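Local coordinates for protein erythropoietin (Homo sapiens, PDB 1EER) that acts as a secreted hormone that binds and dimerises its receptor EPOR, activating JAK2 and so controlling red-cell proliferation and differentiation, at residues P90-L93 and H94-A98; A114-E117 and A118-S122; L155-G158 and E159-T163; Y49-K52 and R53-V56. The protein carries 5 engineered substitutions. All blocks are in the same frame, centred on the assembly; numbering follows the deposited sequence.

Contact 1 of 4, residues P90-L93 and H94-A98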
loop_
_atom_site.group_PDB
_atom_site.type_symbol
_atom_site.label_atom_id
_atom_site.label_comp_id
_atom_site.label_asym_id
_atom_site.label_seq_id
_atom_site.Cartn_x
_atom_site.Cartn_y
_atom_site.Cartn_z
ATOM N N PRO A 90 11.559 16.058 -8.235
ATOM C CA PRO A 90 10.795 14.872 -7.831
ATOM C C PRO A 90 9.357 14.820 -8.324
ATOM O O PRO A 90 8.824 13.746 -8.595
ATOM C CB PRO A 90 10.859 14.902 -6.300
ATOM C CG PRO A 90 11.892 15.941 -5.950
ATOM C CD PRO A 90 11.892 16.904 -7.076
ATOM N N LEU A 91 8.733 15.985 -8.441
ATOM C CA LEU A 91 7.339 16.090 -8.862
ATOM C C LEU A 91 6.898 15.264 -10.067
ATOM O O LEU A 91 5.861 14.612 -10.025
ATOM C CB LEU A 91 6.987 17.554 -9.129
ATOM C CG LEU A 91 6.719 18.431 -7.907
ATOM C CD1 LEU A 91 6.358 19.830 -8.358
ATOM C CD2 LEU A 91 5.608 17.832 -7.078
ATOM N N GLN A 92 7.679 15.295 -11.140
ATOM C CA GLN A 92 7.312 14.587 -12.364
ATOM C C GLN A 92 6.826 13.147 -12.240
ATOM O O GLN A 92 5.698 12.843 -12.633
ATOM C CB GLN A 92 8.459 14.636 -13.378
ATOM C CG GLN A 92 8.020 14.309 -14.810
ATOM C CD GLN A 92 6.947 15.253 -15.336
ATOM O OE1 GLN A 92 5.798 14.857 -15.549
ATOM N NE2 GLN A 92 7.320 16.507 -15.551
ATOM N N LEU A 93 7.660 12.259 -11.703
ATOM C CA LEU A 93 7.266 10.856 -11.601
ATOM C C LEU A 93 6.055 10.611 -10.727
ATOM O O LEU A 93 5.229 9.763 -11.053
ATOM C CB LEU A 93 8.430 9.987 -11.119
ATOM C CG LEU A 93 9.353 10.518 -10.027
ATOM C CD1 LEU A 93 9.939 9.335 -9.267
ATOM C CD2 LEU A 93 10.460 11.382 -10.646
ATOM N N HIS A 94 5.943 11.353 -9.627
ATOM C CA HIS A 94 4.809 11.187 -8.721
ATOM C C HIS A 94 3.527 11.574 -9.438
ATOM O O HIS A 94 2.488 10.959 -9.233
ATOM C CB HIS A 94 4.983 12.043 -7.462
ATOM C CG HIS A 94 6.157 11.646 -6.621
ATOM N ND1 HIS A 94 6.198 10.468 -5.909
ATOM C CD2 HIS A 94 7.339 12.267 -6.389
ATOM C CE1 HIS A 94 7.355 10.379 -5.274
ATOM N NE2 HIS A 94 8.065 11.458 -5.549
ATOM N N VAL A 95 3.602 12.596 -10.283
ATOM C CA VAL A 95 2.431 13.044 -11.039
ATOM C C VAL A 95 2.065 12.020 -12.120
ATOM O O VAL A 95 0.891 11.743 -12.359
ATOM C CB VAL A 95 2.699 14.403 -11.716
ATOM C CG1 VAL A 95 1.553 14.756 -12.642
ATOM C CG2 VAL A 95 2.879 15.489 -10.659
ATOM N N ASP A 96 3.083 11.466 -12.770
ATOM C CA ASP A 96 2.878 10.482 -13.819
ATOM C C ASP A 96 2.279 9.212 -13.224
ATOM O O ASP A 96 1.445 8.552 -13.845
ATOM C CB ASP A 96 4.207 10.179 -14.523
ATOM C CG ASP A 96 4.603 11.266 -15.533
ATOM O OD1 ASP A 96 3.731 12.071 -15.935
ATOM O OD2 ASP A 96 5.790 11.311 -15.922
ATOM N N LYS A 97 2.702 8.866 -12.017
ATOM C CA LYS A 97 2.150 7.688 -11.353
ATOM C C LYS A 97 0.692 7.964 -10.931
ATOM O O LYS A 97 -0.166 7.080 -10.996
ATOM C CB LYS A 97 2.983 7.337 -10.116
ATOM C CG LYS A 97 4.388 6.870 -10.416
ATOM C CD LYS A 97 5.307 7.175 -9.255
ATOM C CE LYS A 97 6.525 6.289 -9.288
ATOM N NZ LYS A 97 6.131 4.862 -9.336
ATOM N N ALA A 98 0.427 9.195 -10.498
ATOM C CA ALA A 98 -0.905 9.604 -10.061
ATOM C C ALA A 98 -1.882 9.573 -11.231
ATOM O O ALA A 98 -2.990 9.045 -11.115
ATOM C CB ALA A 98 -0.846 11.010 -9.458
#
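V95 N donates to L91 O, D96 N to Q92 O and K97 N to L93 O, three successive i to i+4 bonds of 2.8 to 3.0 Å that put residues 91-98 in the early turns of helix 91-111. The three carbonyls are used differently: V95 N lies nearly in line with C=O of L91 (C=O...N 168°), D96 N lies in the carbonyl plane of Q92, and K97 N is tilted out of that of L93. Among the side chains, H94 folds back over the start of the helix. With its CG beside its own backbone N (chi1 -64°), the imidazole reaches the carbonyl of P90, and CD2 comes to 3.0 Å from P90 O, in an oblique approach. One turn on, K97 lays its aliphatic stem beside the L93 carbonyl, CG being 3.1 Å from L93 O, before the chain bends at chi4. V95 CG2 sits 3.2 Å from L91 O in a similar way. Q92 and D96 approach with amide and carboxylate planes 37° apart, and Q92 OE1 stands 3.5 Å from D96 OD1; D96 also touches Q78 of helix 56-82 and an apolar side chain of another protein chain. F142 of helix 138-161 packs against L91, H94 and V95, while E21, A22 and I25 of helix 9-25 lie against H94; K97 NZ forms a salt bridge with an acidic side chain of another protein chain. The hydrogen bonding between the two segments is thus carried by the backbone: Q92 OE1 and D96 OD1, both acceptors, add no bond, and their proximity is probably mildly unfavourable.

Contact 2 of 4, residues A114-E117 and A118-S122. Engineered in segment 118-122: N121 (natural residue Pro), S122 (natural residue Pro).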
loop_
_atom_site.group_PDB
_atom_site.type_symbol
_atom_site.label_atom_id
_atom_site.label_comp_id
_atom_site.label_asym_id
_atom_site.label_seq_id
_atom_site.Cartn_x
_atom_site.Cartn_y
_atom_site.Cartn_z
ATOM N N ALA A 114 -19.427 1.311 -8.884
ATOM C CA ALA A 114 -19.374 2.672 -8.349
ATOM C C ALA A 114 -19.994 3.733 -9.251
ATOM O O ALA A 114 -20.760 4.581 -8.781
ATOM C CB ALA A 114 -17.932 3.048 -8.041
ATOM N N GLN A 115 -19.657 3.698 -10.538
ATOM C CA GLN A 115 -20.197 4.674 -11.471
ATOM C C GLN A 115 -21.699 4.513 -11.673
ATOM O O GLN A 115 -22.431 5.497 -11.758
ATOM C CB GLN A 115 -19.493 4.582 -12.821
ATOM C CG GLN A 115 -19.993 5.642 -13.782
ATOM C CD GLN A 115 -19.364 5.537 -15.138
ATOM O OE1 GLN A 115 -19.237 4.445 -15.695
ATOM N NE2 GLN A 115 -18.967 6.673 -15.687
ATOM N N LYS A 116 -22.156 3.271 -11.758
ATOM C CA LYS A 116 -23.577 2.998 -11.932
ATOM C C LYS A 116 -24.379 3.479 -10.720
ATOM O O LYS A 116 -25.370 4.196 -10.863
ATOM C CB LYS A 116 -23.806 1.500 -12.121
ATOM C CG LYS A 116 -25.146 1.153 -12.740
ATOM C CD LYS A 116 -26.021 0.404 -11.761
ATOM C CE LYS A 116 -27.401 1.036 -11.653
ATOM N NZ LYS A 116 -28.249 0.331 -10.640
ATOM N N GLU A 117 -23.941 3.070 -9.532
ATOM C CA GLU A 117 -24.607 3.442 -8.286
ATOM C C GLU A 117 -24.568 4.948 -8.065
ATOM O O GLU A 117 -25.565 5.555 -7.676
ATOM C CB GLU A 117 -23.937 2.732 -7.105
ATOM C CG GLU A 117 -24.896 1.950 -6.200
ATOM C CD GLU A 117 -24.244 1.455 -4.904
ATOM O OE1 GLU A 117 -22.996 1.457 -4.794
ATOM O OE2 GLU A 117 -24.989 1.061 -3.987
ATOM N N ALA A 118 -23.411 5.551 -8.310
ATOM C CA ALA A 118 -23.253 6.985 -8.135
ATOM C C ALA A 118 -24.193 7.804 -9.023
ATOM O O ALA A 118 -24.728 8.818 -8.580
ATOM C CB ALA A 118 -21.805 7.381 -8.396
ATOM N N ILE A 119 -24.407 7.371 -10.266
ATOM C CA ILE A 119 -25.279 8.111 -11.183
ATOM C C ILE A 119 -26.764 8.023 -10.818
ATOM O O ILE A 119 -27.512 8.986 -11.000
ATOM C CB ILE A 119 -25.118 7.634 -12.667
ATOM C CG1 ILE A 119 -23.780 8.107 -13.247
ATOM C CG2 ILE A 119 -26.235 8.215 -13.522
ATOM C CD1 ILE A 119 -23.656 7.916 -14.759
ATOM N N SER A 120 -27.190 6.870 -10.313
ATOM C CA SER A 120 -28.583 6.670 -9.936
ATOM C C SER A 120 -28.898 7.309 -8.585
ATOM O O SER A 120 -29.901 8.002 -8.436
ATOM C CB SER A 120 -28.890 5.176 -9.891
ATOM O OG SER A 120 -28.776 4.608 -11.185
ATOM N N ASN A 121 -28.036 7.071 -7.602
ATOM C CA ASN A 121 -28.217 7.626 -6.263
ATOM C C ASN A 121 -28.122 9.146 -6.337
ATOM O O ASN A 121 -28.460 9.852 -5.384
ATOM C CB ASN A 121 -27.134 7.089 -5.318
ATOM C CG ASN A 121 -27.707 6.304 -4.143
ATOM O OD1 ASN A 121 -28.607 5.481 -4.302
ATOM N ND2 ASN A 121 -27.177 6.562 -2.952
ATOM N N SER A 122 -27.667 9.640 -7.486
ATOM C CA SER A 122 -27.497 11.071 -7.712
ATOM C C SER A 122 -28.351 11.583 -8.860
ATOM O O SER A 122 -28.014 12.601 -9.460
ATOM C CB SER A 122 -26.030 11.377 -8.030
ATOM O OG SER A 122 -25.312 11.756 -6.869
#
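S120 sets its hydroxyl back along the helix toward K116, one turn earlier: with OG beside its own backbone N (chi1 -65°), OG comes to 3.4 Å from K116 O, a weak bond at best and not a settled one. The same oxygen accepts the backbone N of S120 at 3.3 Å. K116 leans over this pair. Its chain starts away from the backbone N, then turns at chi2 (-114°) and chi3 (129°), both far from staggered values, which brings CE to 3.9 Å from S120 OG. I119 uses its longer branch: CG1 lies 3.3 Å from Q115 O, and CD1 continues toward the stem of Q115, whose CG is 4.4 Å from it. A118 needs no torsion to make contact, because CB itself sits 3.0 Å from A114 O. N121, an engineered residue in place of proline, lays CB 3.2 Å from E117 O, and its backbone N donates to that oxygen at 2.9 Å. A118 N and I119 N donate likewise to A114 O and Q115 O. These i to i+4 bonds make 114-120 a short helix of about two turns. Its inner side rests against two long helices: A114 and E117 touch Y156 of helix 138-161, while Q115, E117 and N121 meet W64, A60 and V61 of helix 56-82. S122, also engineered from proline, packs on V61 too, placing residues 121-122 beside the early turns of helix 56-82.

Contact 3 of 4, residues L155-G158 and E159-T163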
loop_
_atom_site.group_PDB
_atom_site.type_symbol
_atom_site.label_atom_id
_atom_site.label_comp_id
_atom_site.label_asym_id
_atom_site.label_seq_id
_atom_site.Cartn_x
_atom_site.Cartn_y
_atom_site.Cartn_z
ATOM N N LEU A 155 -12.487 2.913 2.212
ATOM C CA LEU A 155 -13.688 2.600 2.984
ATOM C C LEU A 155 -14.816 2.086 2.101
ATOM O O LEU A 155 -15.434 1.062 2.401
ATOM C CB LEU A 155 -14.169 3.831 3.760
ATOM C CG LEU A 155 -13.359 4.206 5.009
ATOM C CD1 LEU A 155 -13.962 5.455 5.642
ATOM C CD2 LEU A 155 -13.334 3.050 6.005
ATOM N N TYR A 156 -15.090 2.799 1.016
ATOM C CA TYR A 156 -16.139 2.383 0.103
ATOM C C TYR A 156 -15.812 0.994 -0.475
ATOM O O TYR A 156 -16.649 0.083 -0.456
ATOM C CB TYR A 156 -16.284 3.400 -1.032
ATOM C CG TYR A 156 -17.070 2.849 -2.192
ATOM C CD1 TYR A 156 -18.427 2.563 -2.053
ATOM C CD2 TYR A 156 -16.450 2.532 -3.399
ATOM C CE1 TYR A 156 -19.148 1.970 -3.076
ATOM C CE2 TYR A 156 -17.168 1.937 -4.431
ATOM C CZ TYR A 156 -18.516 1.657 -4.256
ATOM O OH TYR A 156 -19.246 1.048 -5.246
ATOM N N THR A 157 -14.590 0.836 -0.982
ATOM C CA THR A 157 -14.163 -0.431 -1.571
ATOM C C THR A 157 -14.267 -1.611 -0.600
ATOM O O THR A 157 -14.647 -2.709 -0.993
ATOM C CB THR A 157 -12.715 -0.345 -2.074
ATOM O OG1 THR A 157 -12.648 0.529 -3.210
ATOM C CG2 THR A 157 -12.224 -1.712 -2.477
ATOM N N GLY A 158 -13.927 -1.380 0.665
ATOM C CA GLY A 158 -14.000 -2.436 1.657
ATOM C C GLY A 158 -15.404 -2.978 1.835
ATOM O O GLY A 158 -15.615 -4.189 1.846
ATOM N N GLU A 159 -16.376 -2.085 1.969
ATOM C CA GLU A 159 -17.754 -2.512 2.156
ATOM C C GLU A 159 -18.371 -3.134 0.910
ATOM O O GLU A 159 -19.055 -4.154 0.991
ATOM C CB GLU A 159 -18.614 -1.332 2.599
ATOM C CG GLU A 159 -20.104 -1.633 2.629
ATOM C CD GLU A 159 -20.742 -1.327 3.975
ATOM O OE1 GLU A 159 -20.379 -0.301 4.595
ATOM O OE2 GLU A 159 -21.612 -2.114 4.411
ATOM N N ALA A 160 -18.127 -2.515 -0.242
ATOM C CA ALA A 160 -18.700 -2.972 -1.501
ATOM C C ALA A 160 -18.242 -4.365 -1.919
ATOM O O ALA A 160 -18.977 -5.103 -2.567
ATOM C CB ALA A 160 -18.394 -1.954 -2.605
ATOM N N CYS A 161 -17.033 -4.731 -1.527
ATOM C CA CYS A 161 -16.485 -6.026 -1.894
ATOM C C CYS A 161 -17.175 -7.184 -1.197
ATOM O O CYS A 161 -17.184 -8.304 -1.707
ATOM C CB CYS A 161 -14.982 -6.036 -1.625
ATOM S SG CYS A 161 -14.061 -5.161 -2.934
ATOM N N ARG A 162 -17.754 -6.917 -0.030
ATOM C CA ARG A 162 -18.476 -7.950 0.703
ATOM C C ARG A 162 -19.865 -8.030 0.078
ATOM O O ARG A 162 -20.834 -7.513 0.632
ATOM C CB ARG A 162 -18.588 -7.579 2.184
ATOM C CG ARG A 162 -17.256 -7.338 2.875
ATOM C CD ARG A 162 -17.449 -7.140 4.375
ATOM N NE ARG A 162 -17.087 -5.791 4.812
ATOM C CZ ARG A 162 -17.959 -4.886 5.251
ATOM N NH1 ARG A 162 -19.253 -5.180 5.312
ATOM N NH2 ARG A 162 -17.538 -3.684 5.627
ATOM N N THR A 163 -19.954 -8.667 -1.088
ATOM C CA THR A 163 -21.228 -8.785 -1.798
ATOM C C THR A 163 -21.504 -10.150 -2.433
ATOM O O THR A 163 -21.218 -10.367 -3.614
ATOM C CB THR A 163 -21.348 -7.714 -2.909
ATOM O OG1 THR A 163 -21.377 -6.410 -2.314
ATOM C CG2 THR A 163 -22.628 -7.922 -3.726
HETATM O O HOH W 1 -17.817 1.652 4.529
#
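L155 O receives E159 N in a weak i to i+4 bond of 3.3 Å, straight at the hydrogen (166°). A water lies 3.2 Å from L155 O and 3.2 Å from E159 OE1, placed to donate to them, though it has more acceptors nearby than protons to give. Next along the chain, Y156 turns its ring forward under A160. With CG anti to the backbone N (chi1 164°), the ring passes beneath the methyl group, and A160 CB stands over one face, 4.3 Å from the centroid and 25° off the normal: a CH-pi contact. A160 N also donates to Y156 O at 3.0 Å. Both residues thus meet through backbone and side chain. This is the last turn of helix 138-161, the closing helix of the four-helix-bundle cytokine fold, and Y156 carries it onto helix 56-82 at Q59, A60 and V63. T157 offers its methyl branch to the sulfur that follows: CG2 is 3.9 Å from C161 SG, while T157 OG1 hydrogen-bonds back to L153 O. C161 N reaches T157 O at 3.2 Å, and C161 SG is joined to C7 SG by a disulfide that ties this helix end to the N-terminal segment. G158 has only its backbone to give; R162 CG and NE both come near its oxygen, which stands obliquely to the guanidinium. Beyond it, R162 forms a long salt bridge with E159, its NH1 4.0 Å from E159 OE2, and is itself the centre of an inverse gamma turn. T163 OG1 then donates to A160 O from above the carbonyl plane.

Contact 4 of 4, residues Y49-K52 and R53-V56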
loop_
_atom_site.group_PDB
_atom_site.type_symbol
_atom_site.label_atom_id
_atom_site.label_comp_id
_atom_site.label_asym_id
_atom_site.label_seq_id
_atom_site.Cartn_x
_atom_site.Cartn_y
_atom_site.Cartn_z
ATOM N N TYR A 49 -18.927 8.601 12.145
ATOM C CA TYR A 49 -20.255 8.540 12.740
ATOM C C TYR A 49 -21.307 8.739 11.643
ATOM O O TYR A 49 -22.256 7.958 11.523
ATOM C CB TYR A 49 -20.421 9.620 13.820
ATOM C CG TYR A 49 -21.816 9.638 14.395
ATOM C CD1 TYR A 49 -22.252 8.613 15.228
ATOM C CD2 TYR A 49 -22.728 10.629 14.044
ATOM C CE1 TYR A 49 -23.565 8.561 15.694
ATOM C CE2 TYR A 49 -24.051 10.589 14.506
ATOM C CZ TYR A 49 -24.461 9.543 15.330
ATOM O OH TYR A 49 -25.767 9.457 15.770
ATOM N N ALA A 50 -21.139 9.785 10.840
ATOM C CA ALA A 50 -22.076 10.056 9.760
ATOM C C ALA A 50 -21.909 9.063 8.605
ATOM O O ALA A 50 -22.889 8.617 8.007
ATOM C CB ALA A 50 -21.881 11.467 9.257
ATOM N N TRP A 51 -20.659 8.717 8.306
ATOM C CA TRP A 51 -20.343 7.798 7.222
ATOM C C TRP A 51 -21.069 6.451 7.307
ATOM O O TRP A 51 -21.680 6.005 6.332
ATOM C CB TRP A 51 -18.824 7.582 7.152
ATOM C CG TRP A 51 -18.383 6.566 6.122
ATOM C CD1 TRP A 51 -18.175 5.232 6.332
ATOM C CD2 TRP A 51 -18.081 6.806 4.731
ATOM N NE1 TRP A 51 -17.762 4.625 5.167
ATOM C CE2 TRP A 51 -17.694 5.562 4.167
ATOM C CE3 TRP A 51 -18.098 7.945 3.908
ATOM C CZ2 TRP A 51 -17.325 5.422 2.809
ATOM C CZ3 TRP A 51 -17.728 7.807 2.550
ATOM C CH2 TRP A 51 -17.348 6.549 2.022
ATOM N N LYS A 52 -21.018 5.803 8.465
ATOM C CA LYS A 52 -21.668 4.507 8.621
ATOM C C LYS A 52 -23.193 4.583 8.749
ATOM O O LYS A 52 -23.894 3.579 8.743
ATOM C CB LYS A 52 -21.076 3.822 9.853
ATOM C CG LYS A 52 -21.632 4.393 11.160
ATOM C CD LYS A 52 -21.091 3.664 12.390
ATOM C CE LYS A 52 -19.649 3.179 12.198
ATOM N NZ LYS A 52 -18.999 3.040 13.499
ATOM N N ARG A 53 -23.732 5.794 8.855
ATOM C CA ARG A 53 -25.171 5.965 8.984
ATOM C C ARG A 53 -25.866 6.338 7.683
ATOM O O ARG A 53 -27.083 6.176 7.557
ATOM C CB ARG A 53 -25.478 7.039 10.024
ATOM C CG ARG A 53 -24.931 6.740 11.398
ATOM C CD ARG A 53 -25.620 7.589 12.443
ATOM N NE ARG A 53 -26.289 8.757 11.871
ATOM C CZ ARG A 53 -27.508 9.161 12.219
ATOM N NH1 ARG A 53 -28.195 8.491 13.135
ATOM N NH2 ARG A 53 -28.041 10.239 11.659
ATOM N N MET A 54 -25.108 6.837 6.712
ATOM C CA MET A 54 -25.719 7.233 5.450
ATOM C C MET A 54 -25.976 6.064 4.510
ATOM O O MET A 54 -25.289 5.043 4.569
ATOM C CB MET A 54 -24.866 8.292 4.744
ATOM C CG MET A 54 -23.418 7.926 4.525
ATOM S SD MET A 54 -22.627 9.075 3.380
ATOM C CE MET A 54 -21.554 9.981 4.476
ATOM N N GLU A 55 -26.989 6.213 3.660
ATOM C CA GLU A 55 -27.326 5.184 2.684
ATOM C C GLU A 55 -26.006 4.767 2.042
ATOM O O GLU A 55 -25.226 5.620 1.623
ATOM C CB GLU A 55 -28.272 5.757 1.624
ATOM C CG GLU A 55 -29.129 4.717 0.911
ATOM C CD GLU A 55 -29.747 5.251 -0.365
ATOM O OE1 GLU A 55 -29.777 6.491 -0.537
ATOM O OE2 GLU A 55 -30.206 4.436 -1.193
ATOM N N VAL A 56 -25.748 3.464 1.976
ATOM C CA VAL A 56 -24.496 2.965 1.413
ATOM C C VAL A 56 -24.260 3.458 -0.007
ATOM O O VAL A 56 -23.131 3.756 -0.392
ATOM C CB VAL A 56 -24.457 1.425 1.425
ATOM C CG1 VAL A 56 -23.078 0.941 1.011
ATOM C CG2 VAL A 56 -24.804 0.907 2.816
HETATM O O HOH W 2 -23.036 3.804 5.091
#
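R53 lies over the Y49 ring, its CD on one face 4.0 Å from the centroid and 23° off the normal, a CH-pi contact offset toward the rim. The guanidinium runs on past the phenol with its plane only 9° from that of the ring, and Y49 OH stands over a guanidinium face, 3.7 Å from R53 NH1. R53 holds CG beside its backbone N (chi1 -59°), which also brings CG against Y49 O; that buried oxygen has no polar partner in the model. On another side of the turn, M54 and W51 meet at an angle: M54 SD is 5.5 Å from the six-membered ring centroid, an oblique Met-aromatic contact, with M54 CE 4.1 Å from W51 CE3. Backbone bonds to A50 O run alongside these contacts. It takes R53 N at 3.1 Å, from well above its carbonyl plane, and M54 N more weakly. A water donates to both W51 O and M54 O. The bond from R53 N to A50 O, three residues back, marks a turn that follows short helix 48-51, in the long crossover leading to helix 56-82 of a four-helix-bundle cytokine.

How the contacts relate
From the N terminus, contact 4 comes first, then contacts 1, 2 and 3; all are in series, each spans one unbroken stretch, and none encloses or crosses another. Contact 4 turns the chain from helix 48-51 toward helix 56-82. Contact 1 opens helix 91-111 and stands apart, its centre 28 to 34 Å from the others, across the chain's centre. Contacts 2, 3 and 4 gather near the other end, with centres 14 to 16 Å apart. There A114 CA meets Y156 OH at 3.5 Å, joining helices 114-120 and 138-161; L155 CB packs on W51 CZ2 at 3.7 Å; and E55 approaches engineered N121.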